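Long-range contact in putative glutathione S-transferase (Sinorhizobium meliloti, PDB 4MDC), which probably works as a homodimeric glutathione transferase, joining glutathione to electrophilic substrates: residues D204-K218 with V238-F252. Residues are numbered along the deposited sequence; the frame is centred on the assembly and turned at random.
Sequences DYLGEIDWSDAPTAK and VRGVTPVSHYADLDF
Y205 lies with its ring between P243 and V238: P243 CB stands 3.6 Å from the ring centroid, almost on the ring normal, while V238 CG2 covers the opposite face. CG lies anti to the backbone N (chi1 -173°), which carries the phenol out to the turn V238-V241. There Y205 OH donates a hydrogen bond to V241 O at 2.7 Å, nearly in line with the carbonyl, and accepts from V238 N over a straight N-H...O path (177°), so two bonds fix the hydroxyl. The edge of the same ring is directed at the face of Y247: Y205 CD2 lies 3.7 Å from Y247 CZ and the planes are 70° apart, an edge-to-face pair; Y247 OH itself bonds to L233 O. In the backbone, V244 N donates to Y205 O at 3.0 Å.

Farther along, D204 OD1 takes two N-H groups from opposite faces of its carboxylate plane. H246 NE2 meets D204 OD1 on the syn side at 2.8 Å, and W211 NE1 reaches D204 OD1 from well above the plane at 2.9 Å; both donors keep the oxygen near their ring planes. These bonds orient the imidazole and the indole, and D204 is probably ionised. F252 then presents its edge to one indole face, F252 CE2 lying 3.6 Å from W211 CD1, while K218 CE sits over one face of the F252 ring, toward its rim, and K218 NZ forms a salt bridge with F252 OXT, the C-terminal carboxylate, at 3.0 Å.

The arrangement is a C-terminal tail packed on the all-helical GST C-terminal domain, pinned where helix 191-205 ends in a Schellman motif at G207 and where helix 215-225 begins.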
loop_
_atom_site.group_PDB
_atom_site.type_symbol
_atom_site.label_atom_id
_atom_site.label_comp_id
_atom_site.label_asym_id
_atom_site.label_seq_id
_atom_site.Cartn_x
_atom_site.Cartn_y
_atom_site.Cartn_z
ATOM N N ASP B 204 -21.416 0.125 -4.230
ATOM C CA ASP B 204 -22.870 0.082 -4.056
ATOM C C ASP B 204 -23.501 1.328 -4.581
ATOM O O ASP B 204 -24.577 1.239 -5.231
ATOM C CB ASP B 204 -23.229 -0.147 -2.591
ATOM C CG ASP B 204 -24.693 -0.614 -2.407
ATOM O OD1 ASP B 204 -25.150 -1.513 -3.144
ATOM O OD2 ASP B 204 -25.332 -0.006 -1.521
ATOM N N TYR B 205 -22.880 2.488 -4.399
ATOM C CA TYR B 205 -23.377 3.755 -5.011
ATOM C C TYR B 205 -23.584 3.546 -6.515
ATOM O O TYR B 205 -24.600 3.975 -7.129
ATOM C CB TYR B 205 -22.338 4.845 -4.841
ATOM C CG TYR B 205 -22.791 6.214 -5.281
ATOM C CD1 TYR B 205 -22.818 6.576 -6.622
ATOM C CD2 TYR B 205 -23.169 7.171 -4.326
ATOM C CE1 TYR B 205 -23.212 7.878 -6.992
ATOM C CE2 TYR B 205 -23.594 8.445 -4.687
ATOM C CZ TYR B 205 -23.637 8.773 -6.026
ATOM O OH TYR B 205 -24.026 10.038 -6.383
ATOM N N LEU B 206 -22.630 2.880 -7.131
ATOM C CA LEU B 206 -22.661 2.634 -8.579
ATOM C C LEU B 206 -23.562 1.454 -9.021
ATOM O O LEU B 206 -23.644 1.167 -10.203
ATOM C CB LEU B 206 -21.225 2.403 -9.069
ATOM C CG LEU B 206 -20.311 3.636 -9.050
ATOM C CD1 LEU B 206 -18.864 3.227 -9.279
ATOM C CD2 LEU B 206 -20.752 4.640 -10.111
ATOM N N GLY B 207 -24.152 0.759 -8.055
ATOM C CA GLY B 207 -25.021 -0.368 -8.332
ATOM C C GLY B 207 -24.318 -1.610 -8.828
ATOM O O GLY B 207 -24.907 -2.427 -9.501
ATOM N N GLU B 208 -23.047 -1.758 -8.472
ATOM C CA GLU B 208 -22.220 -2.835 -8.992
ATOM C C GLU B 208 -22.258 -4.138 -8.164
ATOM O O GLU B 208 -21.673 -5.130 -8.576
ATOM C CB GLU B 208 -20.763 -2.361 -9.124
ATOM C CG GLU B 208 -20.602 -1.174 -10.059
ATOM C CD GLU B 208 -20.606 -1.557 -11.540
ATOM O OE1 GLU B 208 -20.566 -2.765 -11.890
ATOM O OE2 GLU B 208 -20.641 -0.633 -12.368
ATOM N N ILE B 209 -22.917 -4.124 -7.022
ATOM C CA ILE B 209 -22.977 -5.309 -6.158
ATOM C C ILE B 209 -24.345 -5.999 -6.257
ATOM O O ILE B 209 -25.372 -5.364 -6.037
ATOM C CB ILE B 209 -22.743 -4.918 -4.718
ATOM C CG1 ILE B 209 -21.301 -4.468 -4.589
ATOM C CG2 ILE B 209 -22.934 -6.068 -3.757
ATOM C CD1 ILE B 209 -21.097 -3.616 -3.407
ATOM N N ASP B 210 -24.340 -7.281 -6.574
ATOM C CA ASP B 210 -25.548 -8.106 -6.490
ATOM C C ASP B 210 -25.661 -8.682 -5.099
ATOM O O ASP B 210 -25.015 -9.660 -4.742
ATOM C CB ASP B 210 -25.494 -9.209 -7.512
ATOM C CG ASP B 210 -26.712 -10.134 -7.452
ATOM O OD1 ASP B 210 -27.604 -10.020 -6.573
ATOM O OD2 ASP B 210 -26.742 -10.973 -8.319
ATOM N N TRP B 211 -26.475 -8.025 -4.275
ATOM C CA TRP B 211 -26.563 -8.429 -2.873
ATOM C C TRP B 211 -27.256 -9.778 -2.699
ATOM O O TRP B 211 -27.050 -10.439 -1.682
ATOM C CB TRP B 211 -27.232 -7.345 -2.041
ATOM C CG TRP B 211 -26.386 -6.143 -1.807
ATOM C CD1 TRP B 211 -26.529 -4.913 -2.383
ATOM C CD2 TRP B 211 -25.211 -6.054 -0.972
ATOM N NE1 TRP B 211 -25.555 -4.053 -1.907
ATOM C CE2 TRP B 211 -24.742 -4.732 -1.040
ATOM C CE3 TRP B 211 -24.548 -6.953 -0.146
ATOM C CZ2 TRP B 211 -23.630 -4.298 -0.336
ATOM C CZ3 TRP B 211 -23.402 -6.524 0.559
ATOM C CH2 TRP B 211 -22.983 -5.207 0.470
ATOM N N SER B 212 -28.087 -10.192 -3.653
ATOM C CA SER B 212 -28.752 -11.518 -3.549
ATOM C C SER B 212 -27.723 -12.663 -3.600
ATOM O O SER B 212 -27.983 -13.767 -3.143
ATOM C CB SER B 212 -29.789 -11.691 -4.682
ATOM O OG SER B 212 -29.145 -12.035 -5.927
ATOM N N ASP B 213 -26.556 -12.380 -4.174
ATOM C CA ASP B 213 -25.474 -13.369 -4.279
ATOM C C ASP B 213 -24.542 -13.302 -3.067
ATOM O O ASP B 213 -23.701 -14.184 -2.911
ATOM C CB ASP B 213 -24.670 -13.137 -5.553
ATOM C CG ASP B 213 -23.633 -14.254 -5.829
ATOM O OD1 ASP B 213 -23.974 -15.458 -5.892
ATOM O OD2 ASP B 213 -22.457 -13.880 -6.045
ATOM N N ALA B 214 -24.708 -12.282 -2.211
ATOM C CA ALA B 214 -23.833 -12.124 -1.020
ATOM C C ALA B 214 -24.663 -11.799 0.242
ATOM O O ALA B 214 -24.452 -10.809 0.944
ATOM C CB ALA B 214 -22.830 -11.037 -1.293
ATOM N N PRO B 215 -25.574 -12.686 0.597
ATOM C CA PRO B 215 -26.377 -12.432 1.823
ATOM C C PRO B 215 -25.633 -12.224 3.154
ATOM O O PRO B 215 -26.102 -11.494 4.044
ATOM C CB PRO B 215 -27.299 -13.676 1.882
ATOM C CG PRO B 215 -26.595 -14.714 1.113
ATOM C CD PRO B 215 -25.862 -13.998 0.033
ATOM N N THR B 216 -24.551 -12.966 3.359
ATOM C CA THR B 216 -23.810 -12.865 4.626
ATOM C C THR B 216 -23.114 -11.508 4.709
ATOM O O THR B 216 -23.114 -10.837 5.736
ATOM C CB THR B 216 -22.853 -14.080 4.748
ATOM O OG1 THR B 216 -23.641 -15.263 4.584
ATOM C CG2 THR B 216 -22.077 -14.101 6.062
ATOM N N ALA B 217 -22.540 -11.080 3.584
ATOM C CA ALA B 217 -21.922 -9.778 3.527
ATOM C C ALA B 217 -22.976 -8.680 3.681
ATOM O O ALA B 217 -22.722 -7.662 4.322
ATOM C CB ALA B 217 -21.214 -9.576 2.213
ATOM N N LYS B 218 -24.160 -8.953 3.168
ATOM C CA LYS B 218 -25.277 -7.996 3.297
ATOM C C LYS B 218 -25.655 -7.691 4.753
ATOM O O LYS B 218 -25.826 -6.528 5.135
ATOM C CB LYS B 218 -26.505 -8.496 2.544
ATOM C CG LYS B 218 -27.649 -7.489 2.526
ATOM C CD LYS B 218 -28.852 -7.964 1.730
ATOM C CE LYS B 218 -29.940 -6.896 1.741
ATOM N NZ LYS B 218 -31.152 -7.351 1.002
ATOM N N VAL B 238 -22.370 12.346 -5.858
ATOM C CA VAL B 238 -21.295 12.603 -6.779
ATOM C C VAL B 238 -21.829 13.398 -7.943
ATOM O O VAL B 238 -22.865 13.008 -8.526
ATOM C CB VAL B 238 -20.726 11.268 -7.284
ATOM C CG1 VAL B 238 -19.630 11.488 -8.304
ATOM C CG2 VAL B 238 -20.214 10.471 -6.100
ATOM N N ARG B 239 -21.127 14.476 -8.311
ATOM C CA ARG B 239 -21.559 15.338 -9.403
ATOM C C ARG B 239 -21.769 14.526 -10.680
ATOM O O ARG B 239 -20.893 13.827 -11.116
ATOM C CB ARG B 239 -20.542 16.498 -9.584
ATOM C CG ARG B 239 -20.929 17.538 -10.619
ATOM C CD ARG B 239 -20.300 18.916 -10.288
ATOM N NE ARG B 239 -20.300 19.854 -11.403
ATOM C CZ ARG B 239 -21.406 20.395 -11.894
ATOM N NH1 ARG B 239 -22.580 20.051 -11.388
ATOM N NH2 ARG B 239 -21.335 21.249 -12.898
ATOM N N GLY B 240 -22.970 14.632 -11.274
ATOM C CA GLY B 240 -23.290 13.965 -12.549
ATOM C C GLY B 240 -23.530 12.450 -12.516
ATOM O O GLY B 240 -23.598 11.808 -13.553
ATOM N N VAL B 241 -23.651 11.867 -11.330
ATOM C CA VAL B 241 -23.959 10.436 -11.214
ATOM C C VAL B 241 -24.953 10.213 -10.116
ATOM O O VAL B 241 -24.650 10.433 -8.936
ATOM C CB VAL B 241 -22.686 9.583 -10.914
ATOM C CG1 VAL B 241 -22.979 8.084 -11.002
ATOM C CG2 VAL B 241 -21.588 9.976 -11.888
ATOM N N THR B 242 -26.066 9.626 -10.482
ATOM C CA THR B 242 -27.114 9.273 -9.562
ATOM C C THR B 242 -26.849 7.921 -8.937
ATOM O O THR B 242 -26.594 6.970 -9.660
ATOM C CB THR B 242 -28.433 9.235 -10.351
ATOM O OG1 THR B 242 -28.497 10.482 -11.007
ATOM C CG2 THR B 242 -29.653 9.028 -9.465
ATOM N N PRO B 243 -26.979 7.829 -7.622
ATOM C CA PRO B 243 -26.749 6.517 -7.025
ATOM C C PRO B 243 -27.883 5.548 -7.345
ATOM O O PRO B 243 -28.996 5.961 -7.633
ATOM C CB PRO B 243 -26.751 6.827 -5.532
ATOM C CG PRO B 243 -27.618 8.040 -5.398
ATOM C CD PRO B 243 -27.359 8.842 -6.633
ATOM N N VAL B 244 -27.601 4.261 -7.153
ATOM C CA VAL B 244 -28.654 3.228 -7.198
ATOM C C VAL B 244 -29.716 3.529 -6.106
ATOM O O VAL B 244 -29.408 4.114 -5.075
ATOM C CB VAL B 244 -28.020 1.823 -7.031
ATOM C CG1 VAL B 244 -27.632 1.509 -5.596
ATOM C CG2 VAL B 244 -28.892 0.751 -7.612
ATOM N N SER B 245 -30.973 3.178 -6.379
ATOM C CA SER B 245 -32.101 3.617 -5.551
ATOM C C SER B 245 -32.003 3.163 -4.092
ATOM O O SER B 245 -32.387 3.902 -3.210
ATOM C CB SER B 245 -33.469 3.209 -6.169
ATOM O OG SER B 245 -33.561 1.795 -6.193
ATOM N N HIS B 246 -31.433 1.970 -3.831
ATOM C CA HIS B 246 -31.300 1.472 -2.455
ATOM C C HIS B 246 -30.078 2.023 -1.690
ATOM O O HIS B 246 -29.852 1.665 -0.518
ATOM C CB HIS B 246 -31.212 -0.058 -2.427
ATOM C CG HIS B 246 -29.939 -0.604 -3.003
ATOM N ND1 HIS B 246 -29.873 -1.138 -4.271
ATOM C CD2 HIS B 246 -28.689 -0.741 -2.477
ATOM C CE1 HIS B 246 -28.641 -1.562 -4.515
ATOM N NE2 HIS B 246 -27.903 -1.322 -3.446
ATOM N N TYR B 247 -29.300 2.883 -2.344
ATOM C CA TYR B 247 -28.004 3.300 -1.773
ATOM C C TYR B 247 -28.072 3.805 -0.338
ATOM O O TYR B 247 -27.270 3.414 0.527
ATOM C CB TYR B 247 -27.346 4.366 -2.664
ATOM C CG TYR B 247 -26.066 4.928 -2.073
ATOM C CD1 TYR B 247 -24.926 4.133 -1.911
ATOM C CD2 TYR B 247 -26.028 6.229 -1.620
ATOM C CE1 TYR B 247 -23.788 4.656 -1.316
ATOM C CE2 TYR B 247 -24.882 6.789 -1.090
ATOM C CZ TYR B 247 -23.760 5.969 -0.903
ATOM O OH TYR B 247 -22.691 6.573 -0.355
ATOM N N ALA B 248 -29.008 4.732 -0.082
ATOM C CA ALA B 248 -29.129 5.335 1.222
ATOM C C ALA B 248 -30.073 4.581 2.163
ATOM O O ALA B 248 -30.256 5.004 3.297
ATOM C CB ALA B 248 -29.564 6.793 1.098
ATOM N N ASP B 249 -30.693 3.504 1.701
ATOM C CA ASP B 249 -31.758 2.787 2.446
ATOM C C ASP B 249 -31.140 1.875 3.509
ATOM O O ASP B 249 -30.280 1.043 3.174
ATOM C CB ASP B 249 -32.555 1.980 1.427
ATOM C CG ASP B 249 -33.874 1.418 1.958
ATOM O OD1 ASP B 249 -34.113 1.460 3.182
ATOM O OD2 ASP B 249 -34.669 0.918 1.108
ATOM N N LEU B 250 -31.490 2.083 4.778
ATOM C CA LEU B 250 -30.944 1.237 5.850
ATOM C C LEU B 250 -31.593 -0.128 5.832
ATOM O O LEU B 250 -30.949 -1.123 6.168
ATOM C CB LEU B 250 -31.103 1.866 7.233
ATOM C CG LEU B 250 -30.448 3.238 7.389
ATOM C CD1 LEU B 250 -30.476 3.700 8.844
ATOM C CD2 LEU B 250 -29.039 3.282 6.870
ATOM N N ASP B 251 -32.845 -0.186 5.390
ATOM C CA ASP B 251 -33.560 -1.462 5.294
ATOM C C ASP B 251 -33.550 -2.111 3.891
ATOM O O ASP B 251 -34.453 -2.884 3.632
ATOM C CB ASP B 251 -35.043 -1.305 5.673
ATOM C CG ASP B 251 -35.320 -0.164 6.687
ATOM O OD1 ASP B 251 -34.684 -0.163 7.758
ATOM O OD2 ASP B 251 -36.183 0.726 6.412
ATOM N N PHE B 252 -32.587 -1.795 3.005
ATOM C CA PHE B 252 -32.441 -2.475 1.652
ATOM C C PHE B 252 -32.409 -3.988 1.717
ATOM O O PHE B 252 -32.313 -4.575 2.789
ATOM C CB PHE B 252 -31.188 -2.026 0.832
ATOM C CG PHE B 252 -29.851 -2.647 1.279
ATOM C CD1 PHE B 252 -29.335 -2.396 2.560
ATOM C CD2 PHE B 252 -29.099 -3.478 0.414
ATOM C CE1 PHE B 252 -28.112 -2.956 2.973
ATOM C CE2 PHE B 252 -27.851 -4.018 0.825
ATOM C CZ PHE B 252 -27.370 -3.770 2.112
ATOM O OXT PHE B 252 -32.433 -4.620 0.645
HETATM O O HOH W 1 -24.682 1.697 0.502
HETATM O O HOH W 2 -25.240 4.626 -9.812
#